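Local coordinates for protein phospholipase C-beta (PLC-beta) (Sepia officinalis, PDB 3QR0) that belongs to the phospholipase C-beta family, a multidomain protein with PH, EF-hand, TIM-barrel and C2 modules, and binds a calcium ion in its barrel, at residues 365-379 / 410-424. Sequence-based numbering, arbitrary orientation.
With CA (calcium ion), chain B.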
loop_
_atom_site.group_PDB
_atom_site.type_symbol
_atom_site.label_atom_id
_atom_site.label_comp_id
_atom_site.label_asym_id
_atom_site.label_seq_id
_atom_site.Cartn_x
_atom_site.Cartn_y
_atom_site.Cartn_z
ATOM N N ARG A 365 -10.636 -5.115 -1.870
ATOM C CA ARG A 365 -11.542 -6.247 -2.141
ATOM C C ARG A 365 -13.028 -5.884 -2.126
ATOM O O ARG A 365 -13.849 -6.640 -2.644
ATOM C CB ARG A 365 -11.308 -7.383 -1.135
ATOM C CG ARG A 365 -9.892 -7.970 -1.133
ATOM C CD ARG A 365 -9.587 -8.774 -2.401
ATOM N NE ARG A 365 -9.088 -7.906 -3.455
ATOM C CZ ARG A 365 -9.002 -8.216 -4.744
ATOM N NH1 ARG A 365 -9.374 -9.407 -5.204
ATOM N NH2 ARG A 365 -8.530 -7.308 -5.585
ATOM N N CYS A 366 -13.386 -4.761 -1.521
ATOM C CA CYS A 366 -14.790 -4.401 -1.369
ATOM C C CYS A 366 -15.029 -3.030 -1.982
ATOM O O CYS A 366 -14.384 -2.049 -1.601
ATOM C CB CYS A 366 -15.206 -4.416 0.101
ATOM S SG CYS A 366 -16.982 -4.059 0.388
ATOM N N LEU A 367 -15.954 -2.986 -2.933
ATOM C CA LEU A 367 -16.217 -1.801 -3.736
ATOM C C LEU A 367 -17.672 -1.410 -3.604
ATOM O O LEU A 367 -18.510 -2.228 -3.205
ATOM C CB LEU A 367 -15.932 -2.083 -5.211
ATOM C CG LEU A 367 -14.677 -2.873 -5.564
ATOM C CD1 LEU A 367 -14.688 -3.206 -7.055
ATOM C CD2 LEU A 367 -13.420 -2.113 -5.185
ATOM N N GLU A 368 -17.977 -0.168 -3.964
ATOM C CA GLU A 368 -19.345 0.314 -3.938
ATOM C C GLU A 368 -19.800 0.787 -5.316
ATOM O O GLU A 368 -19.058 1.466 -6.030
ATOM C CB GLU A 368 -19.481 1.441 -2.927
ATOM C CG GLU A 368 -20.916 1.910 -2.714
ATOM C CD GLU A 368 -21.053 2.832 -1.527
ATOM O OE1 GLU A 368 -20.016 3.169 -0.920
ATOM O OE2 GLU A 368 -22.191 3.233 -1.201
ATOM N N LEU A 369 -21.024 0.412 -5.670
ATOM C CA LEU A 369 -21.655 0.807 -6.919
ATOM C C LEU A 369 -23.021 1.396 -6.575
ATOM O O LEU A 369 -23.907 0.678 -6.095
ATOM C CB LEU A 369 -21.820 -0.401 -7.854
ATOM C CG LEU A 369 -20.580 -1.103 -8.442
ATOM C CD1 LEU A 369 -19.754 -1.848 -7.388
ATOM C CD2 LEU A 369 -20.995 -2.081 -9.541
ATOM N N ASP A 370 -23.170 2.704 -6.792
ATOM C CA ASP A 370 -24.440 3.406 -6.591
ATOM C C ASP A 370 -25.191 3.407 -7.911
ATOM O O ASP A 370 -24.855 4.177 -8.820
ATOM C CB ASP A 370 -24.211 4.860 -6.154
ATOM C CG ASP A 370 -23.719 4.989 -4.727
ATOM O OD1 ASP A 370 -23.386 3.974 -4.077
ATOM O OD2 ASP A 370 -23.640 6.136 -4.241
ATOM N N CYS A 371 -26.223 2.570 -8.007
ATOM C CA CYS A 371 -26.918 2.342 -9.272
ATOM C C CYS A 371 -28.211 3.155 -9.378
ATOM O O CYS A 371 -29.045 3.122 -8.476
ATOM C CB CYS A 371 -27.215 0.852 -9.442
ATOM S SG CYS A 371 -25.750 -0.184 -9.225
ATOM N N TRP A 372 -28.360 3.875 -10.489
ATOM C CA TRP A 372 -29.542 4.699 -10.761
ATOM C C TRP A 372 -30.065 4.433 -12.177
ATOM O O TRP A 372 -29.328 3.951 -13.047
ATOM C CB TRP A 372 -29.200 6.191 -10.602
ATOM C CG TRP A 372 -28.733 6.557 -9.213
ATOM C CD1 TRP A 372 -27.468 6.440 -8.718
ATOM C CD2 TRP A 372 -29.532 7.096 -8.150
ATOM N NE1 TRP A 372 -27.427 6.877 -7.412
ATOM C CE2 TRP A 372 -28.683 7.277 -7.038
ATOM C CE3 TRP A 372 -30.883 7.445 -8.034
ATOM C CZ2 TRP A 372 -29.143 7.784 -5.816
ATOM C CZ3 TRP A 372 -31.342 7.949 -6.817
ATOM C CH2 TRP A 372 -30.470 8.115 -5.727
ATOM N N ASP A 373 -31.339 4.752 -12.401
ATOM C CA ASP A 373 -31.939 4.628 -13.730
ATOM C C ASP A 373 -31.294 5.634 -14.673
ATOM O O ASP A 373 -31.221 6.812 -14.351
ATOM C CB ASP A 373 -33.452 4.899 -13.691
ATOM C CG ASP A 373 -34.255 3.743 -13.108
ATOM O OD1 ASP A 373 -33.695 2.649 -12.883
ATOM O OD2 ASP A 373 -35.467 3.931 -12.876
ATOM N N GLY A 374 -30.817 5.163 -15.821
ATOM C CA GLY A 374 -30.336 6.051 -16.876
ATOM C C GLY A 374 -31.483 6.447 -17.783
ATOM O O GLY A 374 -32.454 5.692 -17.934
ATOM N N LYS A 375 -31.361 7.629 -18.388
ATOM C CA LYS A 375 -32.428 8.215 -19.207
ATOM C C LYS A 375 -32.745 7.409 -20.460
ATOM O O LYS A 375 -33.866 7.466 -20.958
ATOM C CB LYS A 375 -32.081 9.659 -19.609
ATOM C CG LYS A 375 -32.323 10.690 -18.506
ATOM C CD LYS A 375 -32.177 12.133 -19.002
ATOM C CE LYS A 375 -33.209 12.482 -20.065
ATOM N NZ LYS A 375 -33.309 13.953 -20.309
ATOM N N ASP A 376 -31.761 6.664 -20.961
ATOM C CA ASP A 376 -31.903 5.895 -22.199
ATOM C C ASP A 376 -32.301 4.434 -21.936
ATOM O O ASP A 376 -32.217 3.597 -22.834
ATOM C CB ASP A 376 -30.572 5.941 -22.973
ATOM C CG ASP A 376 -30.753 5.930 -24.488
ATOM O OD1 ASP A 376 -31.905 5.972 -24.981
ATOM O OD2 ASP A 376 -29.718 5.892 -25.196
ATOM N N GLY A 377 -32.729 4.133 -20.710
ATOM C CA GLY A 377 -33.114 2.779 -20.329
ATOM C C GLY A 377 -31.971 1.916 -19.816
ATOM O O GLY A 377 -32.193 0.766 -19.449
ATOM N N GLU A 378 -30.756 2.465 -19.782
ATOM C CA GLU A 378 -29.564 1.720 -19.370
ATOM C C GLU A 378 -29.057 2.233 -18.022
ATOM O O GLU A 378 -28.859 3.434 -17.867
ATOM C CB GLU A 378 -28.468 1.866 -20.425
ATOM C CG GLU A 378 -28.808 1.221 -21.775
ATOM C CD GLU A 378 -28.883 -0.303 -21.716
ATOM O OE1 GLU A 378 -28.210 -0.917 -20.855
ATOM O OE2 GLU A 378 -29.612 -0.889 -22.544
ATOM N N PRO A 379 -28.835 1.329 -17.045
ATOM C CA PRO A 379 -28.459 1.798 -15.712
ATOM C C PRO A 379 -27.119 2.517 -15.677
ATOM O O PRO A 379 -26.210 2.190 -16.444
ATOM C CB PRO A 379 -28.393 0.504 -14.885
ATOM C CG PRO A 379 -28.173 -0.566 -15.872
ATOM C CD PRO A 379 -28.916 -0.140 -17.094
ATOM N N TYR A 410 -8.094 -13.434 -3.766
ATOM C CA TYR A 410 -9.096 -13.566 -2.697
ATOM C C TYR A 410 -10.375 -12.765 -2.987
ATOM O O TYR A 410 -10.347 -11.824 -3.770
ATOM C CB TYR A 410 -8.427 -13.294 -1.335
ATOM C CG TYR A 410 -7.535 -14.470 -0.988
ATOM C CD1 TYR A 410 -8.058 -15.585 -0.349
ATOM C CD2 TYR A 410 -6.202 -14.514 -1.397
ATOM C CE1 TYR A 410 -7.276 -16.696 -0.077
ATOM C CE2 TYR A 410 -5.405 -15.629 -1.128
ATOM C CZ TYR A 410 -5.952 -16.717 -0.465
ATOM O OH TYR A 410 -5.195 -17.838 -0.184
ATOM N N PRO A 411 -11.512 -13.171 -2.394
ATOM C CA PRO A 411 -12.807 -12.734 -2.929
ATOM C C PRO A 411 -13.084 -11.231 -2.888
ATOM O O PRO A 411 -12.578 -10.508 -2.020
ATOM C CB PRO A 411 -13.838 -13.498 -2.080
ATOM C CG PRO A 411 -13.100 -13.985 -0.886
ATOM C CD PRO A 411 -11.665 -14.126 -1.278
ATOM N N VAL A 412 -13.897 -10.788 -3.840
ATOM C CA VAL A 412 -14.299 -9.402 -3.948
ATOM C C VAL A 412 -15.757 -9.301 -3.539
ATOM O O VAL A 412 -16.552 -10.184 -3.837
ATOM C CB VAL A 412 -14.080 -8.873 -5.381
ATOM C CG1 VAL A 412 -14.848 -7.560 -5.624
ATOM C CG2 VAL A 412 -12.590 -8.692 -5.643
ATOM N N ILE A 413 -16.093 -8.241 -2.817
ATOM C CA ILE A 413 -17.470 -7.977 -2.419
ATOM C C ILE A 413 -17.904 -6.664 -3.062
ATOM O O ILE A 413 -17.231 -5.643 -2.923
ATOM C CB ILE A 413 -17.606 -7.889 -0.881
ATOM C CG1 ILE A 413 -17.227 -9.224 -0.230
ATOM C CG2 ILE A 413 -19.037 -7.514 -0.497
ATOM C CD1 ILE A 413 -16.909 -9.130 1.281
ATOM N N LEU A 414 -19.016 -6.696 -3.788
ATOM C CA LEU A 414 -19.554 -5.495 -4.411
ATOM C C LEU A 414 -20.757 -5.015 -3.620
ATOM O O LEU A 414 -21.768 -5.707 -3.529
ATOM C CB LEU A 414 -19.954 -5.762 -5.859
ATOM C CG LEU A 414 -18.862 -6.336 -6.766
ATOM C CD1 LEU A 414 -19.398 -6.501 -8.178
ATOM C CD2 LEU A 414 -17.621 -5.457 -6.761
ATOM N N SER A 415 -20.627 -3.829 -3.039
ATOM C CA SER A 415 -21.693 -3.208 -2.269
ATOM C C SER A 415 -22.563 -2.392 -3.221
ATOM O O SER A 415 -22.147 -1.333 -3.709
ATOM C CB SER A 415 -21.104 -2.325 -1.160
ATOM O OG SER A 415 -22.126 -1.667 -0.427
ATOM N N PHE A 416 -23.757 -2.911 -3.504
ATOM C CA PHE A 416 -24.737 -2.232 -4.340
ATOM C C PHE A 416 -25.616 -1.316 -3.492
ATOM O O PHE A 416 -26.245 -1.754 -2.533
ATOM C CB PHE A 416 -25.633 -3.238 -5.069
ATOM C CG PHE A 416 -25.014 -3.831 -6.309
ATOM C CD1 PHE A 416 -25.623 -3.677 -7.545
ATOM C CD2 PHE A 416 -23.825 -4.548 -6.239
ATOM C CE1 PHE A 416 -25.053 -4.232 -8.699
ATOM C CE2 PHE A 416 -23.248 -5.098 -7.381
ATOM C CZ PHE A 416 -23.865 -4.942 -8.610
ATOM N N GLU A 417 -25.648 -0.039 -3.846
ATOM C CA GLU A 417 -26.669 0.866 -3.347
ATOM C C GLU A 417 -27.630 1.027 -4.517
ATOM O O GLU A 417 -27.353 1.748 -5.474
ATOM C CB GLU A 417 -26.061 2.195 -2.923
ATOM C CG GLU A 417 -26.986 3.060 -2.106
ATOM C CD GLU A 417 -26.452 4.469 -1.940
ATOM O OE1 GLU A 417 -25.330 4.623 -1.415
ATOM O OE2 GLU A 417 -27.155 5.418 -2.342
ATOM N N ASN A 418 -28.749 0.317 -4.439
ATOM C CA ASN A 418 -29.616 0.095 -5.588
ATOM C C ASN A 418 -30.809 1.049 -5.609
ATOM O O ASN A 418 -31.658 1.002 -4.727
ATOM C CB ASN A 418 -30.096 -1.355 -5.534
ATOM C CG ASN A 418 -30.586 -1.867 -6.860
ATOM O OD1 ASN A 418 -30.986 -1.098 -7.739
ATOM N ND2 ASN A 418 -30.582 -3.190 -7.011
ATOM N N HIS A 419 -30.871 1.916 -6.617
ATOM C CA HIS A 419 -32.004 2.834 -6.772
ATOM C C HIS A 419 -32.771 2.604 -8.071
ATOM O O HIS A 419 -33.600 3.423 -8.453
ATOM C CB HIS A 419 -31.525 4.285 -6.700
ATOM C CG HIS A 419 -30.793 4.605 -5.440
ATOM N ND1 HIS A 419 -31.437 5.015 -4.295
ATOM C CD2 HIS A 419 -29.476 4.544 -5.134
ATOM C CE1 HIS A 419 -30.546 5.204 -3.338
ATOM N NE2 HIS A 419 -29.348 4.927 -3.822
ATOM N N CYS A 420 -32.509 1.486 -8.739
ATOM C CA CYS A 420 -33.063 1.254 -10.071
ATOM C C CYS A 420 -34.484 0.701 -10.039
ATOM O O CYS A 420 -34.874 0.004 -9.105
ATOM C CB CYS A 420 -32.170 0.296 -10.860
ATOM S SG CYS A 420 -30.645 1.039 -11.424
ATOM N N SER A 421 -35.245 1.021 -11.080
ATOM C CA SER A 421 -36.541 0.396 -11.317
ATOM C C SER A 421 -36.328 -1.079 -11.629
ATOM O O SER A 421 -35.207 -1.504 -11.922
ATOM C CB SER A 421 -37.243 1.069 -12.492
ATOM O OG SER A 421 -36.477 0.918 -13.680
ATOM N N VAL A 422 -37.406 -1.851 -11.585
ATOM C CA VAL A 422 -37.335 -3.285 -11.846
ATOM C C VAL A 422 -36.716 -3.589 -13.218
ATOM O O VAL A 422 -35.903 -4.507 -13.342
ATOM C CB VAL A 422 -38.738 -3.950 -11.728
ATOM C CG1 VAL A 422 -38.711 -5.391 -12.228
ATOM C CG2 VAL A 422 -39.228 -3.898 -10.285
ATOM N N ALA A 423 -37.082 -2.804 -14.231
ATOM C CA ALA A 423 -36.605 -3.031 -15.598
ATOM C C ALA A 423 -35.090 -2.865 -15.717
ATOM O O ALA A 423 -34.416 -3.665 -16.372
ATOM C CB ALA A 423 -37.327 -2.092 -16.585
ATOM N N GLN A 424 -34.553 -1.828 -15.082
ATOM C CA GLN A 424 -33.115 -1.592 -15.138
ATOM C C GLN A 424 -32.333 -2.490 -14.168
ATOM O O GLN A 424 -31.172 -2.795 -14.426
ATOM C CB GLN A 424 -32.804 -0.103 -14.975
ATOM C CG GLN A 424 -33.387 0.728 -16.145
ATOM C CD GLN A 424 -32.740 2.095 -16.335
ATOM O OE1 GLN A 424 -31.545 2.278 -16.100
ATOM N NE2 GLN A 424 -33.531 3.058 -16.785
HETATM CA CA CA B . -23.109 5.299 -1.913
HETATM O O HOH W 1 -23.396 0.530 -0.726
HETATM O O HOH W 2 -33.067 5.421 -10.155
HETATM O O HOH W 3 -23.793 7.601 -1.387
HETATM O O HOH W 4 -22.496 5.948 0.354
#
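R365 NH1 donates to Y410 O at 3.0 Å, the oxygen lying in the guanidinium plane while V412 CG2 sits over one face; A404 O is a second acceptor for NH1. From here strands 366-372 and 412-418 run parallel as neighbours in the X-region half of the TIM barrel, tied by regular backbone bonds from I413 N to R365 O through to H419 N to C371 O. On the face covered by helix 393-403, L367 CD1 meets L414 CD2. E368, on the other face, gives OE2 to calcium, while R570 engages OE1. L369 returns to the helix side, where CD2 approaches F416 CZ. D370 binds the metal through both carboxylate oxygens, and Y341 OH hydrogen-bonds OD2. E417, its CG anti to the backbone N (chi1 -167°) and its chain extended, brings OE1 to the same ion, joined by N339 and two waters; the metal probably offsets the mutual repulsion of these acids. C371 SG, again facing the helix, lies obliquely to the F416 ring, 4.7 Å from its centroid. W372 stacks its six-membered ring, offset, on H419, with planes 6° apart. H419 NE2 donates to the anti lone pair of E417 OE2 (2.7 Å), which T503 OG1 also hydrogen-bonds; H419 thus probably helps to fix the rotation of this carboxylate. D373 OD1 accepts from S421 N, the N-cap residue of helix 422-436. At the type I turn G374-G377, Q424 OE1 accepts from G374 N (3.0 Å), and NE2 reaches a lone pair of G374 O at 3.1 Å.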